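Local coordinates for thioesterase (Pseudomonas aeruginosa, PDB 2O5U), which probably hydrolyses fatty acyl-CoA thioesters, as a hotdog-fold member of the 4-hydroxybenzoyl-CoA thioesterase family, at residues V89-Y99 with V130-A141. Sequence-based numbering, arbitrary orientation.
Sequences VARLGNSSVQY and VAIPQELRDALA
In this hotdog-fold thioesterase, the short C-terminal helix 134-141 packs on the hairpin formed by strands 83-92 and 96-105, and R137 ties it to the turn through two backbone carbonyls. Both lie at the edge of the guanidinium, close to its plane: NH1 donates to G93 O at 2.8 Å and NH2 to N94 O at 2.9 Å. The two carbonyls are met differently, since NH1 stands above the carbonyl plane of G93, whereas NH2 lies in that of N94 and uses a lone pair. A bend at chi3 (-53°) turns the guanidinium toward the turn, and a weak bond from NH2 to I132 O links it back to the chain ahead of the helix. N94 O has a second donor in I132 N, 2.8 Å away with an N-H...O angle of 161°, so this one oxygen is gripped by both the helix arginine and the loop leading into the helix.

Beside these hydrogen bonds the contact is apolar. With CG anti to the backbone N (chi1 172°), the L92 side chain extends toward the helix, where its methyls part: CD1 touches I132 CD1 and L140 CD1, while CD2 reaches over to the helix backbone at R137 O and A141 N. L140 sends CD1 against V97 CG2, tip to tip, 4.0 Å apart, and CD2 against both V89 CG2 and the Y99 ring. Helix 34-53 covers L140 and Y99 through L49, and the Y99 hydroxyl is hydrogen-bonded to H119 of the neighbouring strand 113-123. The ring presents its edge, not its face, to the leucine: Y99 CE2 sits 3.7 Å from L140 CD2.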
# COMPACT_ATOMS: atom_id res chain seq x y z
N VAL A 89 21.27 2.53 15.71
CA VAL A 89 22.12 3.04 14.63
C VAL A 89 23.39 2.20 14.73
O VAL A 89 24.04 2.15 15.79
CB VAL A 89 22.38 4.56 14.84
CG1 VAL A 89 23.69 5.02 14.19
CG2 VAL A 89 21.11 5.36 14.35
N ALA A 90 23.75 1.55 13.64
CA ALA A 90 24.98 0.73 13.61
C ALA A 90 26.17 1.58 13.23
O ALA A 90 27.26 1.35 13.70
CB ALA A 90 24.85 -0.41 12.58
N ARG A 91 25.98 2.52 12.33
CA ARG A 91 27.04 3.52 12.05
C ARG A 91 26.52 4.88 11.67
O ARG A 91 25.45 5.01 11.07
CB ARG A 91 28.12 3.06 11.07
CG ARG A 91 27.69 2.47 9.79
CD ARG A 91 28.72 2.82 8.65
NE ARG A 91 27.89 3.06 7.47
CZ ARG A 91 27.54 4.26 7.01
NH1 ARG A 91 28.04 5.39 7.54
NH2 ARG A 91 26.71 4.32 5.97
N LEU A 92 27.29 5.89 12.05
CA LEU A 92 26.86 7.26 11.86
C LEU A 92 28.05 8.01 11.28
O LEU A 92 29.12 8.11 11.90
CB LEU A 92 26.37 7.86 13.18
CG LEU A 92 26.05 9.36 13.24
CD1 LEU A 92 24.85 9.62 12.36
CD2 LEU A 92 25.73 9.78 14.67
N GLY A 93 27.87 8.45 10.06
CA GLY A 93 28.95 9.07 9.35
C GLY A 93 28.57 10.52 9.16
O GLY A 93 27.62 11.01 9.76
N ASN A 94 29.33 11.19 8.31
CA ASN A 94 29.15 12.62 8.05
C ASN A 94 27.82 12.86 7.32
O ASN A 94 27.00 13.71 7.77
CB ASN A 94 30.31 13.15 7.21
CG ASN A 94 30.33 14.68 7.13
OD1 ASN A 94 30.08 15.36 8.12
ND2 ASN A 94 30.65 15.22 5.95
N SER A 95 27.60 12.13 6.22
CA SER A 95 26.37 12.29 5.42
C SER A 95 25.45 11.06 5.40
O SER A 95 24.33 11.16 4.91
CB SER A 95 26.67 12.76 4.01
OG SER A 95 27.46 11.83 3.29
N SER A 96 25.92 9.94 5.95
CA SER A 96 25.14 8.74 5.87
C SER A 96 25.05 8.06 7.24
O SER A 96 25.88 8.25 8.13
CB SER A 96 25.76 7.82 4.82
OG SER A 96 26.98 7.29 5.32
N VAL A 97 24.04 7.21 7.38
CA VAL A 97 23.72 6.56 8.63
C VAL A 97 23.11 5.19 8.27
O VAL A 97 22.26 5.06 7.38
CB VAL A 97 22.81 7.47 9.58
CG1 VAL A 97 21.50 7.84 8.95
CG2 VAL A 97 22.57 6.83 11.00
N GLN A 98 23.62 4.15 8.95
CA GLN A 98 23.05 2.79 8.78
C GLN A 98 22.24 2.45 10.04
O GLN A 98 22.79 2.42 11.15
CB GLN A 98 24.15 1.75 8.59
CG GLN A 98 23.60 0.27 8.22
CD GLN A 98 24.31 -0.89 8.96
OE1 GLN A 98 25.40 -0.73 9.49
NE2 GLN A 98 23.66 -2.08 9.00
N TYR A 99 20.94 2.17 9.85
CA TYR A 99 20.04 1.70 10.91
C TYR A 99 19.97 0.16 10.93
O TYR A 99 20.04 -0.50 9.88
CB TYR A 99 18.63 2.23 10.68
CG TYR A 99 18.53 3.70 10.34
CD1 TYR A 99 18.46 4.15 9.02
CD2 TYR A 99 18.57 4.64 11.34
CE1 TYR A 99 18.36 5.56 8.75
CE2 TYR A 99 18.49 5.99 11.09
CZ TYR A 99 18.39 6.44 9.81
OH TYR A 99 18.29 7.78 9.59
N VAL A 130 24.93 16.39 1.64
CA VAL A 130 25.32 17.41 2.59
C VAL A 130 25.57 16.65 3.86
O VAL A 130 25.21 15.47 3.94
CB VAL A 130 24.21 18.44 2.83
CG1 VAL A 130 24.17 19.39 1.66
CG2 VAL A 130 22.86 17.75 3.06
N ALA A 131 26.12 17.29 4.88
CA ALA A 131 26.28 16.55 6.13
C ALA A 131 24.95 16.49 6.88
O ALA A 131 24.09 17.41 6.79
CB ALA A 131 27.37 17.09 6.99
N ILE A 132 24.77 15.39 7.61
CA ILE A 132 23.63 15.24 8.47
C ILE A 132 23.59 16.45 9.43
O ILE A 132 24.59 16.75 10.12
CB ILE A 132 23.74 13.90 9.27
CG1 ILE A 132 23.69 12.69 8.32
CG2 ILE A 132 22.71 13.86 10.38
CD1 ILE A 132 24.17 11.32 9.04
N PRO A 133 22.47 17.17 9.46
CA PRO A 133 22.29 18.33 10.33
C PRO A 133 22.54 18.02 11.81
O PRO A 133 22.18 16.91 12.26
CB PRO A 133 20.82 18.70 10.10
CG PRO A 133 20.55 18.31 8.62
CD PRO A 133 21.33 16.98 8.54
N GLN A 134 23.09 18.99 12.55
CA GLN A 134 23.53 18.79 13.96
C GLN A 134 22.46 18.20 14.91
O GLN A 134 22.71 17.27 15.67
CB GLN A 134 24.16 20.08 14.53
CG GLN A 134 24.93 19.87 15.87
CD GLN A 134 26.03 18.80 15.80
OE1 GLN A 134 26.96 18.91 15.00
NE2 GLN A 134 25.96 17.80 16.67
N GLU A 135 21.25 18.75 14.85
CA GLU A 135 20.17 18.28 15.70
C GLU A 135 19.79 16.82 15.36
O GLU A 135 19.52 16.04 16.24
CB GLU A 135 18.97 19.25 15.63
CG GLU A 135 17.71 18.83 16.43
CD GLU A 135 16.59 19.92 16.47
OE1 GLU A 135 15.58 19.70 17.16
OE2 GLU A 135 16.69 21.01 15.83
N LEU A 136 19.80 16.46 14.09
CA LEU A 136 19.50 15.09 13.68
C LEU A 136 20.67 14.14 14.08
O LEU A 136 20.43 13.03 14.58
CB LEU A 136 19.28 15.09 12.18
CG LEU A 136 18.78 13.93 11.38
CD1 LEU A 136 17.64 13.28 12.13
CD2 LEU A 136 18.27 14.43 10.02
N ARG A 137 21.92 14.57 13.86
CA ARG A 137 23.11 13.81 14.35
C ARG A 137 23.01 13.46 15.86
O ARG A 137 23.27 12.31 16.27
CB ARG A 137 24.41 14.61 14.09
CG ARG A 137 25.69 13.81 14.38
CD ARG A 137 26.97 14.60 14.06
NE ARG A 137 26.91 15.10 12.68
CZ ARG A 137 27.13 14.37 11.59
NH1 ARG A 137 27.48 13.09 11.70
NH2 ARG A 137 27.00 14.92 10.39
N ASP A 138 22.68 14.46 16.66
CA ASP A 138 22.59 14.31 18.13
C ASP A 138 21.60 13.22 18.50
O ASP A 138 21.88 12.38 19.31
CB ASP A 138 22.14 15.62 18.79
CG ASP A 138 23.25 16.65 18.86
OD1 ASP A 138 24.44 16.29 18.63
OD2 ASP A 138 22.91 17.81 19.14
N ALA A 139 20.45 13.24 17.85
CA ALA A 139 19.40 12.22 18.05
C ALA A 139 19.84 10.83 17.59
O ALA A 139 19.54 9.80 18.26
CB ALA A 139 18.13 12.65 17.33
N LEU A 140 20.52 10.78 16.45
CA LEU A 140 21.02 9.49 15.92
C LEU A 140 22.14 8.93 16.83
O LEU A 140 22.24 7.72 17.03
CB LEU A 140 21.57 9.67 14.51
CG LEU A 140 20.55 10.02 13.43
CD1 LEU A 140 21.28 10.45 12.15
CD2 LEU A 140 19.67 8.74 13.26
N ALA A 141 22.99 9.81 17.33
CA ALA A 141 24.04 9.40 18.22
C ALA A 141 23.48 8.72 19.48
O ALA A 141 24.07 7.76 19.96
CB ALA A 141 24.98 10.62 18.59